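Local coordinates for protein putative hexulose 6 phosphate synthase (Salmonella typhimurium, PDB 3F4W) that is of unproven function but is probably a TIM-barrel enzyme of the orotidine 5'-phosphate decarboxylase / HUMPS family, at residues E39-I44 and S70-D75; V81-L84 and L90-Q93; P34-E39 and A58-M63. One frame throughout, in Å; residues are numbered along the deposited sequence.

Interaction 1 (E39-I44 and S70-D75); sequences EGVNAI and SQLLFD
With CG opposite the backbone N (chi1 173°), Leu72 puts that carbon 3.9 Å from Val41 CG2, and the off-rotamer first torsion of Leu73 (chi1 -95°) carries its CD1 to 3.7 Å from the same Val41 methyl. CG2 of Val41 rests against two consecutive side chains of one helix, each meeting it at a slant. One turn further on, Ile44 points the same way but approaches less closely, its CG2 4.5 Å from Leu73 O. Gly40, with positive phi, is where the backbone leaves helix 33-39, and Val41 follows directly; Ala43 N is hydrogen-bonded to Gly40 O across this bend (3.0 Å). The contact joins neighbouring outer helices of the TIM barrel, over strand 55-62: Ile44 and Leu73 both reach down to it. The second subunit closes in as well, its Arg38 packing on Leu72 and its Ile37 on Leu73, while the backbone of Val41 makes hydrogen bonds to that subunit. Because only carbon atoms mesh between the side chains of the two segments, their fit depends on shape and on the exclusion of water; the directional bonds at Val41 are those of its backbone to the other chain.

Interaction 2 (V81-L84 and L90-Q93); sequences VTVL and LTIQ
Val83 spreads both methyls over the CG1 methylene of Ile92: CG1 and CG2 of Val83 each stand 4.0 Å from Ile92 CG1, and the two side chains meet at about a right angle. Val83 points at the helix, and its first torsion (chi1 64°) places CG1 between N and the carbonyl carbon and CG2 opposite N, with both methyls on Ile92. CG2 also touches Thr91, whose own methyl CG2 lies 4.2 Å away. Ile92 is extended beyond CG1 (chi2 174°), which carries CD1 past the valine to within 3.9 Å of Leu84 O, a methyl resting on a backbone carbonyl. Strand 80-84 and helix 89-102 begin a beta-alpha-beta unit completed by strand 105-109, the repeating element of the TIM barrel, and Val83 is one of the strand residues that face outward to the helices. On its flanks it meets Ile62 of strand 55-62 and Val106 and Val108 of strand 105-109. Thr91 is two-sided: the methyl joins this apolar layer, whereas OG1 is hydrogen-bonded to Asp138 OD2 of the second subunit. Leu84 turns the end of its side chain away from the helix and packs against Leu84 of that subunit.

Interaction 3 (P34-E39 and A58-M63); sequences PFLIRE and ADAKIM
Leu36 does nearly all the touching from the helix, and it does so through one methyl. Its CD1 rests on the backbone of strand 55-62, 3.7 Å from Ala60 CA and 3.9 Å from Asp59 C, with the Ala60 CB methyl at 4.0 Å. Ala58 CB is a looser neighbour, 4.3 Å from the same CD1. Leu36 has an unusual first torsion (chi1 -101°) and an extended second one, which reach CD1 to the strand. Small side chains at Ala58 and Ala60 leave the main chain accessible to that methyl. In this TIM barrel helix 33-39 is a short extra helix between strand 28-31 and helix 42-50, and it crosses neighbouring strand 55-62: the axes of helix 34-39 and strand 58-62 run 95° apart and come within 8.0 Å. Away from Leu36 the two segments part, and Ile37 and Arg38 turn to the second subunit, packing on its Glu69 and Phe68. Between the alanines, Asp59 centres an inverse gamma turn and gives its carboxylate to Lys61 and Thr82. OD2 of Asp59 receives Lys61 NZ at 2.8 Å in a salt bridge, from above the carboxylate plane, 36° out of it, and OD1 is hydrogen-bonded to Thr82 OG1; Lys61 NZ also bonds Thr33 OG1.

Overall arrangement
All three contacts are buried and lie in one sector of the barrel, yet they join different layers. Interaction 1 sets outer helix against outer helix; interactions 2 and 3 set a helix against neighbouring strands, 80-84 and 55-62. Interactions 1 and 3 are the closest pair, about 9 Å between centres: the chain runs from helix 33-39 into helix 42-50, and Leu73 CD2 of the first packs 3.5 Å from Ala60 CB of the third. Apolar carbons do the work between segments in each case, but interaction 3 has charged groups beside it, and Thr82 ties Asp59 and the Lys61 backbone to strand 80-84 of interaction 2. Each also reaches the second subunit, so this sector serves both barrel and dimer.

Interaction 1 (E39-I44 and S70-D75)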
loop_
_atom_site.group_PDB
_atom_site.type_symbol
_atom_site.label_atom_id
_atom_site.label_comp_id
_atom_site.label_asym_id
_atom_site.label_seq_id
_atom_site.Cartn_x
_atom_site.Cartn_y
_atom_site.Cartn_z
ATOM N N GLU A 39 -8.902 -5.649 8.632
ATOM C CA GLU A 39 -8.870 -6.055 10.029
ATOM C C GLU A 39 -7.841 -5.290 10.855
ATOM O O GLU A 39 -7.967 -5.181 12.076
ATOM C CB GLU A 39 -8.589 -7.563 10.110
ATOM C CG GLU A 39 -8.446 -8.110 11.520
ATOM C CD GLU A 39 -9.720 -7.987 12.330
ATOM O OE1 GLU A 39 -10.815 -7.943 11.726
ATOM O OE2 GLU A 39 -9.624 -7.943 13.573
ATOM N N GLY A 40 -6.821 -4.766 10.189
ATOM C CA GLY A 40 -5.712 -4.152 10.886
ATOM C C GLY A 40 -4.744 -5.178 11.446
ATOM O O GLY A 40 -4.850 -6.379 11.173
ATOM N N VAL A 41 -3.799 -4.694 12.241
ATOM C CA VAL A 41 -2.730 -5.524 12.784
ATOM C C VAL A 41 -3.242 -6.698 13.628
ATOM O O VAL A 41 -2.534 -7.685 13.840
ATOM C CB VAL A 41 -1.741 -4.657 13.595
ATOM C CG1 VAL A 41 -1.264 -5.387 14.829
ATOM C CG2 VAL A 41 -0.578 -4.223 12.714
ATOM N N ASN A 42 -4.479 -6.603 14.102
ATOM C CA ASN A 42 -5.057 -7.698 14.868
ATOM C C ASN A 42 -5.072 -9.014 14.090
ATOM O O ASN A 42 -5.030 -10.091 14.681
ATOM C CB ASN A 42 -6.465 -7.354 15.337
ATOM C CG ASN A 42 -7.074 -8.459 16.165
ATOM O OD1 ASN A 42 -8.126 -8.999 15.825
ATOM N ND2 ASN A 42 -6.396 -8.827 17.244
ATOM N N ALA A 43 -5.140 -8.922 12.765
ATOM C CA ALA A 43 -5.121 -10.112 11.922
ATOM C C ALA A 43 -3.816 -10.884 12.100
ATOM O O ALA A 43 -3.821 -12.105 12.240
ATOM C CB ALA A 43 -5.322 -9.735 10.466
ATOM N N ILE A 44 -2.701 -10.161 12.091
ATOM C CA ILE A 44 -1.385 -10.753 12.306
ATOM C C ILE A 44 -1.283 -11.373 13.694
ATOM O O ILE A 44 -0.809 -12.497 13.850
ATOM C CB ILE A 44 -0.269 -9.706 12.159
ATOM C CG1 ILE A 44 -0.304 -9.081 10.762
ATOM C CG2 ILE A 44 1.093 -10.331 12.425
ATOM C CD1 ILE A 44 0.108 -10.035 9.668
ATOM N N SER A 70 6.759 -0.824 9.133
ATOM C CA SER A 70 7.417 -2.119 9.285
ATOM C C SER A 70 7.449 -2.556 10.747
ATOM O O SER A 70 7.125 -3.700 11.075
ATOM C CB SER A 70 8.840 -2.081 8.716
ATOM O OG SER A 70 8.819 -1.985 7.303
ATOM N N GLN A 71 7.830 -1.632 11.622
ATOM C CA GLN A 71 7.953 -1.916 13.049
ATOM C C GLN A 71 6.601 -2.280 13.655
ATOM O O GLN A 71 6.488 -3.214 14.447
ATOM C CB GLN A 71 8.552 -0.708 13.770
ATOM C CG GLN A 71 8.984 -0.964 15.199
ATOM C CD GLN A 71 9.566 0.275 15.851
ATOM O OE1 GLN A 71 10.729 0.297 16.245
ATOM N NE2 GLN A 71 8.758 1.321 15.952
ATOM N N LEU A 72 5.571 -1.535 13.272
ATOM C CA LEU A 72 4.212 -1.830 13.701
ATOM C C LEU A 72 3.845 -3.274 13.369
ATOM O O LEU A 72 3.240 -3.983 14.175
ATOM C CB LEU A 72 3.236 -0.878 13.007
ATOM C CG LEU A 72 1.758 -1.176 13.223
ATOM C CD1 LEU A 72 1.393 -0.885 14.664
ATOM C CD2 LEU A 72 0.910 -0.353 12.274
ATOM N N LEU A 73 4.218 -3.698 12.168
ATOM C CA LEU A 73 3.899 -5.027 11.671
ATOM C C LEU A 73 4.717 -6.101 12.380
ATOM O O LEU A 73 4.191 -7.147 12.761
ATOM C CB LEU A 73 4.162 -5.086 10.165
ATOM C CG LEU A 73 3.012 -4.844 9.179
ATOM C CD1 LEU A 73 1.752 -4.322 9.840
ATOM C CD2 LEU A 73 3.464 -3.936 8.036
ATOM N N PHE A 74 6.009 -5.841 12.551
ATOM C CA PHE A 74 6.889 -6.798 13.210
ATOM C C PHE A 74 6.520 -6.945 14.677
ATOM O O PHE A 74 6.468 -8.059 15.199
ATOM C CB PHE A 74 8.359 -6.398 13.056
ATOM C CG PHE A 74 8.902 -6.608 11.671
ATOM C CD1 PHE A 74 8.715 -7.816 11.018
ATOM C CD2 PHE A 74 9.615 -5.609 11.031
ATOM C CE1 PHE A 74 9.213 -8.019 9.750
ATOM C CE2 PHE A 74 10.117 -5.806 9.761
ATOM C CZ PHE A 74 9.917 -7.010 9.118
ATOM N N ASP A 75 6.256 -5.820 15.338
ATOM C CA ASP A 75 5.804 -5.837 16.724
ATOM C C ASP A 75 4.558 -6.702 16.889
ATOM O O ASP A 75 4.345 -7.302 17.939
ATOM C CB ASP A 75 5.506 -4.419 17.225
ATOM C CG ASP A 75 6.765 -3.625 17.523
ATOM O OD1 ASP A 75 7.862 -4.219 17.496
ATOM O OD2 ASP A 75 6.655 -2.406 17.786
#

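Interaction 2 (V81-L84 and L90-Q93)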
loop_
_atom_site.group_PDB
_atom_site.type_symbol
_atom_site.label_atom_id
_atom_site.label_comp_id
_atom_site.label_asym_id
_atom_site.label_seq_id
_atom_site.Cartn_x
_atom_site.Cartn_y
_atom_site.Cartn_z
ATOM N N VAL A 81 7.574 -8.637 6.082
ATOM C CA VAL A 81 6.714 -7.566 5.584
ATOM C C VAL A 81 7.102 -7.282 4.143
ATOM O O VAL A 81 8.260 -7.448 3.768
ATOM C CB VAL A 81 6.838 -6.270 6.413
ATOM C CG1 VAL A 81 6.432 -6.522 7.862
ATOM C CG2 VAL A 81 8.249 -5.709 6.331
ATOM N N THR A 82 6.134 -6.866 3.330
ATOM C CA THR A 82 6.428 -6.510 1.948
ATOM C C THR A 82 6.533 -5.001 1.777
ATOM O O THR A 82 5.770 -4.240 2.370
ATOM C CB THR A 82 5.379 -7.050 0.946
ATOM O OG1 THR A 82 4.074 -6.589 1.316
ATOM C CG2 THR A 82 5.395 -8.570 0.908
ATOM N N VAL A 83 7.506 -4.592 0.972
ATOM C CA VAL A 83 7.669 -3.210 0.552
ATOM C C VAL A 83 7.702 -3.219 -0.975
ATOM O O VAL A 83 8.167 -4.183 -1.580
ATOM C CB VAL A 83 8.977 -2.602 1.106
ATOM C CG1 VAL A 83 10.189 -3.329 0.533
ATOM C CG2 VAL A 83 9.058 -1.123 0.791
ATOM N N LEU A 84 7.192 -2.164 -1.597
ATOM C CA LEU A 84 7.128 -2.096 -3.054
ATOM C C LEU A 84 8.479 -1.760 -3.671
ATOM O O LEU A 84 9.130 -0.799 -3.267
ATOM C CB LEU A 84 6.098 -1.052 -3.489
ATOM C CG LEU A 84 4.664 -1.470 -3.835
ATOM C CD1 LEU A 84 4.356 -2.899 -3.441
ATOM C CD2 LEU A 84 3.675 -0.486 -3.211
ATOM N N LEU A 90 15.219 4.883 -0.118
ATOM C CA LEU A 90 15.153 5.339 1.272
ATOM C C LEU A 90 14.147 4.520 2.071
ATOM O O LEU A 90 14.417 4.096 3.196
ATOM C CB LEU A 90 14.730 6.813 1.320
ATOM C CG LEU A 90 15.778 7.929 1.356
ATOM C CD1 LEU A 90 17.127 7.446 0.893
ATOM C CD2 LEU A 90 15.305 9.138 0.545
ATOM N N THR A 91 12.971 4.322 1.484
ATOM C CA THR A 91 11.901 3.574 2.132
ATOM C C THR A 91 12.254 2.094 2.255
ATOM O O THR A 91 12.030 1.476 3.292
ATOM C CB THR A 91 10.572 3.746 1.369
ATOM O OG1 THR A 91 10.164 5.117 1.435
ATOM C CG2 THR A 91 9.483 2.876 1.966
ATOM N N ILE A 92 12.814 1.526 1.195
ATOM C CA ILE A 92 13.218 0.129 1.240
ATOM C C ILE A 92 14.247 -0.075 2.343
ATOM O O ILE A 92 14.167 -1.031 3.112
ATOM C CB ILE A 92 13.755 -0.345 -0.114
ATOM C CG1 ILE A 92 12.585 -0.512 -1.089
ATOM C CG2 ILE A 92 14.528 -1.650 0.042
ATOM C CD1 ILE A 92 12.989 -0.827 -2.496
ATOM N N GLN A 93 15.192 0.850 2.441
ATOM C CA GLN A 93 16.239 0.760 3.452
ATOM C C GLN A 93 15.712 0.933 4.882
ATOM O O GLN A 93 16.233 0.321 5.813
ATOM C CB GLN A 93 17.352 1.769 3.149
ATOM C CG GLN A 93 18.096 1.468 1.857
ATOM C CD GLN A 93 19.322 2.336 1.662
ATOM O OE1 GLN A 93 20.410 1.836 1.358
ATOM N NE2 GLN A 93 19.156 3.641 1.833
#

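Interaction 3 (P34-E39 and A58-M63)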
loop_
_atom_site.group_PDB
_atom_site.type_symbol
_atom_site.label_atom_id
_atom_site.label_comp_id
_atom_site.label_asym_id
_atom_site.label_seq_id
_atom_site.Cartn_x
_atom_site.Cartn_y
_atom_site.Cartn_z
ATOM N N PRO A 34 -5.730 -6.400 1.323
ATOM C CA PRO A 34 -7.112 -6.046 1.668
ATOM C C PRO A 34 -7.500 -6.607 3.034
ATOM O O PRO A 34 -8.318 -6.023 3.748
ATOM C CB PRO A 34 -7.931 -6.727 0.570
ATOM C CG PRO A 34 -6.985 -6.898 -0.565
ATOM C CD PRO A 34 -5.651 -7.154 0.061
ATOM N N PHE A 35 -6.900 -7.737 3.387
ATOM C CA PHE A 35 -7.143 -8.386 4.671
ATOM C C PHE A 35 -6.581 -7.502 5.784
ATOM O O PHE A 35 -7.277 -7.189 6.755
ATOM C CB PHE A 35 -6.504 -9.784 4.659
ATOM C CG PHE A 35 -6.813 -10.628 5.865
ATOM C CD1 PHE A 35 -7.746 -10.227 6.805
ATOM C CD2 PHE A 35 -6.183 -11.854 6.037
ATOM C CE1 PHE A 35 -8.028 -11.021 7.909
ATOM C CE2 PHE A 35 -6.457 -12.650 7.134
ATOM C CZ PHE A 35 -7.382 -12.234 8.072
ATOM N N LEU A 36 -5.326 -7.085 5.627
ATOM C CA LEU A 36 -4.707 -6.130 6.541
ATOM C C LEU A 36 -5.532 -4.855 6.677
ATOM O O LEU A 36 -5.765 -4.369 7.781
ATOM C CB LEU A 36 -3.314 -5.742 6.052
ATOM C CG LEU A 36 -2.090 -6.376 6.697
ATOM C CD1 LEU A 36 -0.839 -5.749 6.101
ATOM C CD2 LEU A 36 -2.127 -6.188 8.203
ATOM N N ILE A 37 -5.947 -4.296 5.546
ATOM C CA ILE A 37 -6.713 -3.056 5.549
ATOM C C ILE A 37 -8.061 -3.252 6.235
ATOM O O ILE A 37 -8.556 -2.365 6.936
ATOM C CB ILE A 37 -6.936 -2.542 4.117
ATOM C CG1 ILE A 37 -5.594 -2.194 3.467
ATOM C CG2 ILE A 37 -7.872 -1.348 4.117
ATOM C CD1 ILE A 37 -4.790 -1.163 4.228
ATOM N N ARG A 38 -8.644 -4.427 6.036
ATOM C CA ARG A 38 -9.928 -4.768 6.633
ATOM C C ARG A 38 -9.833 -4.834 8.151
ATOM O O ARG A 38 -10.574 -4.156 8.866
ATOM C CB ARG A 38 -10.392 -6.119 6.094
ATOM C CG ARG A 38 -11.796 -6.518 6.478
ATOM C CD ARG A 38 -12.195 -7.754 5.688
ATOM N NE ARG A 38 -13.558 -7.645 5.186
ATOM C CZ ARG A 38 -13.962 -8.137 4.022
ATOM N NH1 ARG A 38 -13.101 -8.766 3.231
ATOM N NH2 ARG A 38 -15.225 -7.991 3.644
ATOM N N GLU A 39 -8.902 -5.649 8.632
ATOM C CA GLU A 39 -8.870 -6.055 10.029
ATOM C C GLU A 39 -7.841 -5.290 10.855
ATOM O O GLU A 39 -7.967 -5.181 12.076
ATOM C CB GLU A 39 -8.589 -7.563 10.110
ATOM C CG GLU A 39 -8.446 -8.110 11.520
ATOM C CD GLU A 39 -9.720 -7.987 12.330
ATOM O OE1 GLU A 39 -10.815 -7.943 11.726
ATOM O OE2 GLU A 39 -9.624 -7.943 13.573
ATOM N N ALA A 58 3.192 -10.231 6.421
ATOM C CA ALA A 58 2.240 -9.127 6.321
ATOM C C ALA A 58 2.416 -8.415 4.986
ATOM O O ALA A 58 3.426 -7.744 4.763
ATOM C CB ALA A 58 2.432 -8.146 7.476
ATOM N N ASP A 59 1.441 -8.569 4.096
ATOM C CA ASP A 59 1.533 -7.994 2.761
ATOM C C ASP A 59 1.092 -6.535 2.756
ATOM O O ASP A 59 0.092 -6.176 2.129
ATOM C CB ASP A 59 0.698 -8.795 1.766
ATOM C CG ASP A 59 1.037 -8.465 0.329
ATOM O OD1 ASP A 59 2.138 -7.928 0.083
ATOM O OD2 ASP A 59 0.202 -8.744 -0.553
ATOM N N ALA A 60 1.845 -5.699 3.461
ATOM C CA ALA A 60 1.514 -4.284 3.580
ATOM C C ALA A 60 1.758 -3.510 2.284
ATOM O O ALA A 60 1.147 -2.465 2.058
ATOM C CB ALA A 60 2.296 -3.661 4.725
ATOM N N LYS A 61 2.640 -4.028 1.431
ATOM C CA LYS A 61 3.023 -3.325 0.206
ATOM C C LYS A 61 3.402 -1.881 0.518
ATOM O O LYS A 61 2.897 -0.937 -0.100
ATOM C CB LYS A 61 1.895 -3.366 -0.831
ATOM C CG LYS A 61 1.749 -4.696 -1.555
ATOM C CD LYS A 61 0.719 -4.589 -2.671
ATOM C CE LYS A 61 0.530 -5.914 -3.391
ATOM N NZ LYS A 61 -0.224 -6.886 -2.559
ATOM N N ILE A 62 4.301 -1.724 1.481
ATOM C CA ILE A 62 4.736 -0.417 1.949
ATOM C C ILE A 62 5.289 0.471 0.833
ATOM O O ILE A 62 6.081 0.028 -0.002
ATOM C CB ILE A 62 5.786 -0.567 3.064
ATOM C CG1 ILE A 62 5.160 -1.258 4.279
ATOM C CG2 ILE A 62 6.340 0.787 3.467
ATOM C CD1 ILE A 62 6.156 -1.607 5.365
ATOM N N MET A 63 4.857 1.729 0.826
ATOM C CA MET A 63 5.271 2.685 -0.191
ATOM C C MET A 63 5.938 3.890 0.461
ATOM O O MET A 63 6.667 4.639 -0.187
ATOM C CB MET A 63 4.057 3.148 -1.001
ATOM C CG MET A 63 4.394 4.031 -2.196
ATOM S SD MET A 63 5.221 3.096 -3.497
ATOM C CE MET A 63 5.660 4.380 -4.674
#